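Local coordinates for protein N5-Carboxyaminoimidazole ribonucleotide synthetase (Staphylococcus aureus subsp. aureus, PDB 3ORQ) that catalyses the ATP-dependent carboxylation of 5-aminoimidazole ribonucleotide with bicarbonate to give N5-carboxyaminoimidazole ribonucleotide in purine biosynthesis, at residues 54-58 against 69-73; 126-132 against 182-187; 310-314 against 360-365. All coordinates share one frame; numbering follows the deposited sequence.

Contact 1 of 3, residues 54-58 against 69-73; sequences HEFIQ and QLGQK
The carboxylate of E55 meets the ammonium end of K73 through one oxygen: OE2 of E55 lies 2.9 Å from NZ of K73 in a hydrogen-bonded salt bridge. The nitrogen comes in on the syn side, 27° out of the carboxylate plane. The other flat group, the F56 ring, has the backbone N of Q58 over the centre of one face, 4.0 Å above the plane. At the start of the strand, the H54 ring meets that of Y51 of the second subunit. The methylene chain of K73 crosses the E55 side chain at about a right angle, and CD of K73 comes within 3.8 Å of CD of E55. An extended E55 side chain reaches out to a lysine that is bent only at its last torsion (chi4 -63°), which turns NZ onto the oxygen. Strand 55-58 is an outermost strand of the parallel Rossmann-type sheet, and the 69-73 turn of helix 64-73 runs nearly antiparallel to it, in the helix of the beta-alpha-beta crossover to strand 76-79. Beside the salt bridge the contact turns apolar. I57 points CD1 at the helix backbone, 3.8 Å from CA of L70, and the same methyl reaches CB of L70 at 4.0 Å and CD of K73 at 4.1 Å. V39 of the adjoining strand touches E55, I57 and L70.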
loop_
_atom_site.group_PDB
_atom_site.type_symbol
_atom_site.label_atom_id
_atom_site.label_comp_id
_atom_site.label_asym_id
_atom_site.label_seq_id
_atom_site.Cartn_x
_atom_site.Cartn_y
_atom_site.Cartn_z
ATOM N N HIS A 54 13.616 2.082 -8.904
ATOM C CA HIS A 54 14.366 1.344 -9.909
ATOM C C HIS A 54 15.759 1.873 -9.993
ATOM O O HIS A 54 16.691 1.127 -10.213
ATOM C CB HIS A 54 13.696 1.471 -11.286
ATOM C CG HIS A 54 12.404 0.725 -11.369
ATOM N ND1 HIS A 54 11.262 1.185 -10.769
ATOM C CD2 HIS A 54 12.084 -0.473 -11.908
ATOM C CE1 HIS A 54 10.277 0.317 -10.956
ATOM N NE2 HIS A 54 10.746 -0.693 -11.650
ATOM N N GLU A 55 15.914 3.164 -9.747
ATOM C CA GLU A 55 17.219 3.736 -9.828
ATOM C C GLU A 55 17.396 4.791 -8.742
ATOM O O GLU A 55 16.459 5.504 -8.404
ATOM C CB GLU A 55 17.348 4.328 -11.219
ATOM C CG GLU A 55 18.708 4.712 -11.659
ATOM C CD GLU A 55 18.788 4.778 -13.179
ATOM O OE1 GLU A 55 17.861 4.274 -13.888
ATOM O OE2 GLU A 55 19.790 5.333 -13.646
ATOM N N PHE A 56 18.598 4.871 -8.185
ATOM C CA PHE A 56 18.900 5.824 -7.144
ATOM C C PHE A 56 20.048 6.718 -7.637
ATOM O O PHE A 56 21.089 6.212 -8.072
ATOM C CB PHE A 56 19.268 5.091 -5.847
ATOM C CG PHE A 56 19.842 5.984 -4.799
ATOM C CD1 PHE A 56 19.125 7.045 -4.321
ATOM C CD2 PHE A 56 21.133 5.770 -4.300
ATOM C CE1 PHE A 56 19.688 7.906 -3.359
ATOM C CE2 PHE A 56 21.698 6.633 -3.328
ATOM C CZ PHE A 56 20.985 7.675 -2.870
ATOM N N ILE A 57 19.824 8.028 -7.629
ATOM C CA ILE A 57 20.841 9.001 -7.963
ATOM C C ILE A 57 21.214 9.743 -6.665
ATOM O O ILE A 57 20.404 10.500 -6.097
ATOM C CB ILE A 57 20.369 10.025 -8.959
ATOM C CG1 ILE A 57 20.038 9.390 -10.325
ATOM C CG2 ILE A 57 21.433 11.129 -9.122
ATOM C CD1 ILE A 57 19.324 10.385 -11.296
ATOM N N GLN A 58 22.432 9.496 -6.181
ATOM C CA GLN A 58 22.896 10.155 -4.966
ATOM C C GLN A 58 23.535 11.493 -5.383
ATOM O O GLN A 58 24.552 11.507 -6.083
ATOM C CB GLN A 58 23.902 9.278 -4.193
ATOM C CG GLN A 58 24.394 9.963 -2.910
ATOM C CD GLN A 58 25.323 9.100 -2.019
ATOM O OE1 GLN A 58 25.804 8.043 -2.421
ATOM N NE2 GLN A 58 25.559 9.571 -0.796
ATOM N N GLN A 69 20.488 14.647 -15.160
ATOM C CA GLN A 69 20.446 13.207 -15.302
ATOM C C GLN A 69 19.093 12.636 -14.863
ATOM O O GLN A 69 18.543 11.758 -15.518
ATOM C CB GLN A 69 21.607 12.549 -14.551
ATOM C CG GLN A 69 22.923 12.571 -15.356
ATOM C CD GLN A 69 22.783 11.877 -16.739
ATOM O OE1 GLN A 69 22.655 12.538 -17.777
ATOM N NE2 GLN A 69 22.791 10.544 -16.736
ATOM N N LEU A 70 18.541 13.158 -13.777
ATOM C CA LEU A 70 17.215 12.755 -13.365
ATOM C C LEU A 70 16.188 13.025 -14.473
ATOM O O LEU A 70 15.392 12.147 -14.824
ATOM C CB LEU A 70 16.805 13.439 -12.073
ATOM C CG LEU A 70 15.419 13.024 -11.577
ATOM C CD1 LEU A 70 15.422 11.554 -11.146
ATOM C CD2 LEU A 70 15.052 13.879 -10.427
ATOM N N GLY A 71 16.232 14.224 -15.052
ATOM C CA GLY A 71 15.331 14.575 -16.138
ATOM C C GLY A 71 15.518 13.739 -17.381
ATOM O O GLY A 71 14.543 13.444 -18.062
ATOM N N GLN A 72 16.763 13.372 -17.703
ATOM C CA GLN A 72 17.035 12.523 -18.853
ATOM C C GLN A 72 16.406 11.124 -18.696
ATOM O O GLN A 72 16.092 10.473 -19.688
ATOM C CB GLN A 72 18.544 12.371 -19.094
ATOM C CG GLN A 72 19.203 13.559 -19.821
ATOM C CD GLN A 72 18.771 13.662 -21.292
ATOM O OE1 GLN A 72 18.965 12.719 -22.072
ATOM N NE2 GLN A 72 18.186 14.808 -21.672
ATOM N N LYS A 73 16.238 10.668 -17.457
ATOM C CA LYS A 73 15.734 9.310 -17.224
ATOM C C LYS A 73 14.221 9.211 -17.083
ATOM O O LYS A 73 13.673 8.112 -17.091
ATOM C CB LYS A 73 16.380 8.742 -15.964
ATOM C CG LYS A 73 17.882 8.579 -16.065
ATOM C CD LYS A 73 18.514 8.225 -14.722
ATOM C CE LYS A 73 20.024 8.266 -14.807
ATOM N NZ LYS A 73 20.486 7.242 -15.772
#

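Contact 2 of 3, residues 126-132 against 182-187; sequences VPFISVK and ECVAEK. With ADP (adenosine-5'-diphosphate), chain D.
I129 and A185 form an antiparallel hydrogen-bonded pair at the close-packed middle of this two-strand contact. N of I129 lies 2.8 Å from O of A185, and the return bond from N of A185 to O of I129 runs nearly along the C=O axis. V131 and C183 pair in the same way, although there each donor sits well above the carbonyl plane of its acceptor. On the face carrying these four residues, CG1 of V131 packs 3.9 Å from CB of A185, against helices 136-143 and 171-178. The other face carries F128, S130, V184 and E186, against helix 111-120; CG1 of V184 is 3.2 Å from O of I129.

The end at K132 and E182 is looser and exposed. Their side chains lie alongside each other, pointing the same way, and touch through carbon, with CB of K132 3.7 Å from CG of E182. Their charged ends do not meet, and OE2 of E182 forms a salt bridge with R153 instead.

At the other end, N of K187 bonds to O of P127, and V126 presses CG1 to 3.2 Å from OE2 of E186, crossing that side chain at about a right angle. With chi1 at 55°, the CG of E186 sits between N and the carbonyl carbon, and the rest of the chain extends to the nucleotide. OE2 of E186 accepts N6 of ADP at 2.8 Å, while OE1 bridges K115 and K151, so the carboxylate is held from both oxygens. The backbone O of K187 takes the same N6 at 2.8 Å. Reading the adenine amino group this way, from the C-terminal end of an inner strand of a small antiparallel sheet, is characteristic of the ATP-grasp nucleotide pocket.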
loop_
_atom_site.group_PDB
_atom_site.type_symbol
_atom_site.label_atom_id
_atom_site.label_comp_id
_atom_site.label_asym_id
_atom_site.label_seq_id
_atom_site.Cartn_x
_atom_site.Cartn_y
_atom_site.Cartn_z
ATOM N N VAL A 126 -3.081 35.473 9.448
ATOM C CA VAL A 126 -2.721 36.089 10.710
ATOM C C VAL A 126 -1.915 37.341 10.412
ATOM O O VAL A 126 -0.976 37.294 9.616
ATOM C CB VAL A 126 -1.916 35.130 11.609
ATOM C CG1 VAL A 126 -0.693 34.605 10.886
ATOM C CG2 VAL A 126 -1.501 35.813 12.903
ATOM N N PRO A 127 -2.289 38.481 11.037
ATOM C CA PRO A 127 -1.591 39.736 10.758
ATOM C C PRO A 127 -0.090 39.568 10.948
ATOM O O PRO A 127 0.355 38.941 11.927
ATOM C CB PRO A 127 -2.196 40.709 11.781
ATOM C CG PRO A 127 -3.619 40.184 11.978
ATOM C CD PRO A 127 -3.525 38.673 11.825
ATOM N N PHE A 128 0.691 40.120 10.023
ATOM C CA PHE A 128 2.106 39.744 9.946
ATOM C C PHE A 128 2.921 40.917 9.485
ATOM O O PHE A 128 2.394 41.791 8.794
ATOM C CB PHE A 128 2.305 38.553 8.948
ATOM C CG PHE A 128 2.127 38.947 7.491
ATOM C CD1 PHE A 128 0.885 38.830 6.871
ATOM C CD2 PHE A 128 3.191 39.473 6.763
ATOM C CE1 PHE A 128 0.715 39.216 5.539
ATOM C CE2 PHE A 128 3.035 39.887 5.454
ATOM C CZ PHE A 128 1.796 39.756 4.829
ATOM N N ILE A 129 4.205 40.912 9.840
ATOM C CA ILE A 129 5.177 41.921 9.375
ATOM C C ILE A 129 6.586 41.322 9.210
ATOM O O ILE A 129 6.983 40.445 9.981
ATOM C CB ILE A 129 5.200 43.184 10.295
ATOM C CG1 ILE A 129 5.962 44.345 9.637
ATOM C CG2 ILE A 129 5.779 42.856 11.654
ATOM C CD1 ILE A 129 5.566 44.610 8.181
ATOM N N SER A 130 7.316 41.772 8.186
ATOM C CA SER A 130 8.698 41.321 7.979
ATOM C C SER A 130 9.681 42.012 8.918
ATOM O O SER A 130 9.592 43.222 9.164
ATOM C CB SER A 130 9.140 41.471 6.518
ATOM O OG SER A 130 9.378 42.814 6.146
ATOM N N VAL A 131 10.598 41.216 9.458
ATOM C CA VAL A 131 11.647 41.706 10.352
ATOM C C VAL A 131 13.003 41.074 10.023
ATOM O O VAL A 131 13.285 39.938 10.417
ATOM C CB VAL A 131 11.278 41.515 11.864
ATOM C CG1 VAL A 131 10.149 40.540 12.050
ATOM C CG2 VAL A 131 12.480 41.094 12.692
ATOM N N LYS A 132 13.837 41.817 9.294
ATOM C CA LYS A 132 15.206 41.377 8.986
ATOM C C LYS A 132 16.254 42.048 9.872
ATOM O O LYS A 132 17.339 41.507 10.077
ATOM C CB LYS A 132 15.537 41.583 7.502
ATOM C CG LYS A 132 15.015 42.879 6.901
ATOM C CD LYS A 132 14.904 42.789 5.377
ATOM C CE LYS A 132 14.382 44.090 4.755
ATOM N NZ LYS A 132 15.387 45.202 4.818
ATOM N N GLU A 182 16.947 36.502 8.410
ATOM C CA GLU A 182 15.800 37.352 8.114
ATOM C C GLU A 182 14.544 36.641 8.595
ATOM O O GLU A 182 14.360 35.442 8.341
ATOM C CB GLU A 182 15.695 37.642 6.611
ATOM C CG GLU A 182 16.856 38.442 6.014
ATOM C CD GLU A 182 16.593 38.920 4.573
ATOM O OE1 GLU A 182 17.146 39.983 4.194
ATOM O OE2 GLU A 182 15.847 38.239 3.824
ATOM N N CYS A 183 13.680 37.369 9.289
ATOM C CA CYS A 183 12.523 36.750 9.921
ATOM C C CYS A 183 11.182 37.384 9.576
ATOM O O CYS A 183 11.121 38.415 8.899
ATOM C CB CYS A 183 12.709 36.752 11.429
ATOM S SG CYS A 183 13.874 35.533 11.997
ATOM N N VAL A 184 10.110 36.738 10.032
ATOM C CA VAL A 184 8.773 37.323 9.991
ATOM C C VAL A 184 8.175 37.271 11.385
ATOM O O VAL A 184 8.411 36.314 12.123
ATOM C CB VAL A 184 7.793 36.570 9.088
ATOM C CG1 VAL A 184 6.604 37.468 8.799
ATOM C CG2 VAL A 184 8.430 36.129 7.778
ATOM N N ALA A 185 7.398 38.294 11.737
ATOM C CA ALA A 185 6.580 38.250 12.955
ATOM C C ALA A 185 5.068 38.259 12.644
ATOM O O ALA A 185 4.632 38.801 11.635
ATOM C CB ALA A 185 6.973 39.369 13.900
ATOM N N GLU A 186 4.284 37.623 13.511
ATOM C CA GLU A 186 2.837 37.490 13.323
ATOM C C GLU A 186 2.181 37.369 14.704
ATOM O O GLU A 186 2.811 36.899 15.655
ATOM C CB GLU A 186 2.506 36.256 12.455
ATOM C CG GLU A 186 3.094 34.966 12.998
ATOM C CD GLU A 186 2.615 33.713 12.296
ATOM O OE1 GLU A 186 3.367 33.247 11.396
ATOM O OE2 GLU A 186 1.509 33.186 12.653
ATOM N N LYS A 187 0.930 37.799 14.821
ATOM C CA LYS A 187 0.210 37.701 16.096
ATOM C C LYS A 187 0.203 36.264 16.670
ATOM O O LYS A 187 -0.120 35.278 15.958
ATOM C CB LYS A 187 -1.243 38.177 15.924
ATOM C CG LYS A 187 -1.474 39.695 15.999
ATOM C CD LYS A 187 -2.965 40.028 15.787
ATOM C CE LYS A 187 -3.283 41.535 15.979
ATOM N NZ LYS A 187 -3.345 41.935 17.406
HETATM P PB ADP D . 6.391 24.746 11.027
HETATM O O1B ADP D . 6.375 25.275 9.616
HETATM O O2B ADP D . 5.505 23.581 11.374
HETATM O O3B ADP D . 7.796 24.589 11.540
HETATM P PA ADP D . 4.355 26.537 11.888
HETATM O O1A ADP D . 4.450 27.979 11.459
HETATM O O2A ADP D . 3.451 25.610 11.115
HETATM O O3A ADP D . 5.851 25.927 11.977
HETATM O "O5'" ADP D . 3.925 26.436 13.432
HETATM C "C5'" ADP D . 4.017 25.219 14.152
HETATM C "C4'" ADP D . 3.027 25.259 15.302
HETATM O "O4'" ADP D . 3.292 26.386 16.178
HETATM C "C3'" ADP D . 1.577 25.418 14.836
HETATM O "O3'" ADP D . 0.923 24.182 14.529
HETATM C "C2'" ADP D . 0.930 26.102 16.031
HETATM O "O2'" ADP D . 0.426 25.141 16.941
HETATM C "C1'" ADP D . 2.050 26.917 16.668
HETATM N N9 ADP D . 1.871 28.277 16.115
HETATM C C8 ADP D . 2.507 28.765 15.028
HETATM N N7 ADP D . 2.105 30.027 14.738
HETATM C C5 ADP D . 1.194 30.351 15.691
HETATM C C6 ADP D . 0.380 31.557 15.992
HETATM N N6 ADP D . 0.482 32.649 15.186
HETATM N N1 ADP D . -0.454 31.493 17.057
HETATM C C2 ADP D . -0.554 30.391 17.839
HETATM N N3 ADP D . 0.156 29.256 17.627
HETATM C C4 ADP D . 1.030 29.196 16.584
#

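Contact 3 of 3, residues 310-314 against 360-365; sequences LKPAV and NDVNQT
Apolar packing of a helix start against a strand start makes this contact, with no hydrogen bond between segments 310-314 and 360-365. It lies in the C-terminal part of the chain, where strand 313-319 runs antiparallel to strand 351-358 within the large antiparallel sheet. The chain leaves strand 351-358 through T359 and turns into the capped helix 362-372, whose first turn folds back over P312 and V314. V314 and V357 are joined by main-chain hydrogen bonding between the strands, and P312 with T359 extends the pairing just past their ends.

V362 does the bridging with its two methyls. CG2 lies 3.6 Å from CB of P312, and CG1 lies 4.1 Å from CG2 of V314. One turn on, T365 and V314 slide past each other in opposite directions, and CG2 of T365 comes to 3.5 Å from CG2 of V314. The threonine divides its two branches: at chi1 -63° the hydroxyl lies beside the backbone N and bonds to OG1 of T359, while CG2 stands anti to that N and faces the valine. The buried hydroxyl therefore has a polar partner on its own side of the contact.

At the outer edge K311 passes N360 at about a right angle. The extended lysine brings its CE to 3.8 Å from OD1 of N360, a contact made by the aliphatic chain. Its charged end goes on to E308 of the second subunit, and L310 packs on L310 of that subunit, so the strand side of the contact borders the dimer interface. D361, the N-cap residue of the helix, accepts the backbone N of Q364 on OD1 at 3.2 Å, the donor standing 61° above the carboxylate plane.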
loop_
_atom_site.group_PDB
_atom_site.type_symbol
_atom_site.label_atom_id
_atom_site.label_comp_id
_atom_site.label_asym_id
_atom_site.label_seq_id
_atom_site.Cartn_x
_atom_site.Cartn_y
_atom_site.Cartn_z
ATOM N N LEU A 310 -13.608 5.529 4.701
ATOM C CA LEU A 310 -14.182 4.172 4.962
ATOM C C LEU A 310 -14.290 3.880 6.477
ATOM O O LEU A 310 -15.214 3.213 6.938
ATOM C CB LEU A 310 -13.328 3.110 4.268
ATOM C CG LEU A 310 -13.164 3.330 2.753
ATOM C CD1 LEU A 310 -12.191 2.331 2.098
ATOM C CD2 LEU A 310 -14.554 3.318 2.029
ATOM N N LYS A 311 -13.358 4.405 7.261
ATOM C CA LYS A 311 -13.457 4.305 8.696
ATOM C C LYS A 311 -12.680 5.459 9.336
ATOM O O LYS A 311 -11.605 5.827 8.834
ATOM C CB LYS A 311 -12.866 2.959 9.138
ATOM C CG LYS A 311 -13.330 2.509 10.519
ATOM C CD LYS A 311 -12.917 1.068 10.818
ATOM C CE LYS A 311 -13.251 0.733 12.318
ATOM N NZ LYS A 311 -12.746 -0.597 12.675
ATOM N N PRO A 312 -13.194 6.020 10.461
ATOM C CA PRO A 312 -12.541 7.156 11.086
ATOM C C PRO A 312 -11.221 6.682 11.650
ATOM O O PRO A 312 -11.014 5.446 11.767
ATOM C CB PRO A 312 -13.462 7.524 12.250
ATOM C CG PRO A 312 -14.830 6.963 11.902
ATOM C CD PRO A 312 -14.481 5.670 11.121
ATOM N N ALA A 313 -10.337 7.633 12.011
ATOM C CA ALA A 313 -8.958 7.276 12.270
ATOM C C ALA A 313 -8.229 8.235 13.184
ATOM O O ALA A 313 -8.534 9.414 13.247
ATOM C CB ALA A 313 -8.187 7.103 10.934
ATOM N N VAL A 314 -7.254 7.700 13.898
ATOM C CA VAL A 314 -6.454 8.477 14.803
ATOM C C VAL A 314 -5.035 8.105 14.460
ATOM O O VAL A 314 -4.624 6.936 14.609
ATOM C CB VAL A 314 -6.739 8.075 16.268
ATOM C CG1 VAL A 314 -5.825 8.834 17.197
ATOM C CG2 VAL A 314 -8.162 8.388 16.622
ATOM N N ASN A 360 -14.111 3.214 15.432
ATOM C CA ASN A 360 -15.449 3.792 15.400
ATOM C C ASN A 360 -15.704 4.782 16.533
ATOM O O ASN A 360 -16.711 5.513 16.539
ATOM C CB ASN A 360 -16.503 2.697 15.453
ATOM C CG ASN A 360 -16.578 1.916 14.183
ATOM O OD1 ASN A 360 -16.487 2.473 13.089
ATOM N ND2 ASN A 360 -16.740 0.608 14.317
ATOM N N ASP A 361 -14.811 4.790 17.508
ATOM C CA ASP A 361 -14.963 5.683 18.631
ATOM C C ASP A 361 -13.698 6.503 18.806
ATOM O O ASP A 361 -12.837 6.215 19.648
ATOM C CB ASP A 361 -15.341 4.929 19.909
ATOM C CG ASP A 361 -15.745 5.882 21.057
ATOM O OD1 ASP A 361 -15.402 7.086 21.008
ATOM O OD2 ASP A 361 -16.411 5.422 22.009
ATOM N N VAL A 362 -13.616 7.554 18.010
ATOM C CA VAL A 362 -12.449 8.428 17.972
ATOM C C VAL A 362 -12.125 9.011 19.346
ATOM O O VAL A 362 -10.971 9.034 19.764
ATOM C CB VAL A 362 -12.669 9.553 16.936
ATOM C CG1 VAL A 362 -11.625 10.558 17.067
ATOM C CG2 VAL A 362 -12.689 8.970 15.452
ATOM N N ASN A 363 -13.139 9.494 20.054
ATOM C CA ASN A 363 -12.890 10.152 21.341
ATOM C C ASN A 363 -12.249 9.216 22.360
ATOM O O ASN A 363 -11.325 9.605 23.053
ATOM C CB ASN A 363 -14.141 10.845 21.869
ATOM C CG ASN A 363 -14.529 12.058 21.015
ATOM O OD1 ASN A 363 -13.816 12.426 20.085
ATOM N ND2 ASN A 363 -15.655 12.656 21.310
ATOM N N GLN A 364 -12.696 7.966 22.372
ATOM C CA GLN A 364 -12.100 6.947 23.204
ATOM C C GLN A 364 -10.681 6.606 22.753
ATOM O O GLN A 364 -9.740 6.665 23.558
ATOM C CB GLN A 364 -12.946 5.690 23.199
ATOM C CG GLN A 364 -12.371 4.604 24.094
ATOM C CD GLN A 364 -12.255 5.056 25.548
ATOM O OE1 GLN A 364 -13.256 5.192 26.244
ATOM N NE2 GLN A 364 -11.035 5.295 26.002
ATOM N N THR A 365 -10.522 6.255 21.469
ATOM C CA THR A 365 -9.196 6.006 20.924
ATOM C C THR A 365 -8.237 7.147 21.265
ATOM O O THR A 365 -7.085 6.901 21.619
ATOM C CB THR A 365 -9.212 5.842 19.404
ATOM O OG1 THR A 365 -9.988 4.685 19.056
ATOM C CG2 THR A 365 -7.770 5.712 18.885
#

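How the contacts relate
The three contacts lie far apart, with centres about 38 to 41 Å from one another and no shared elements; they follow one another along the chain. Contact 1 is a surface contact of strand and helix, whereas contacts 2 and 3 are partly buried. Their chemistry follows their place. A single salt bridge sits beside an isoleucine in contact 1; main-chain hydrogen bonds between neighbouring strands dominate contact 2; aliphatic groups, mostly methyls, carry the packing of contact 3, with no hydrogen bond across it. Contact 2 is the one that reaches the nucleotide, while residues of contacts 1 and 3 instead touch the second subunit.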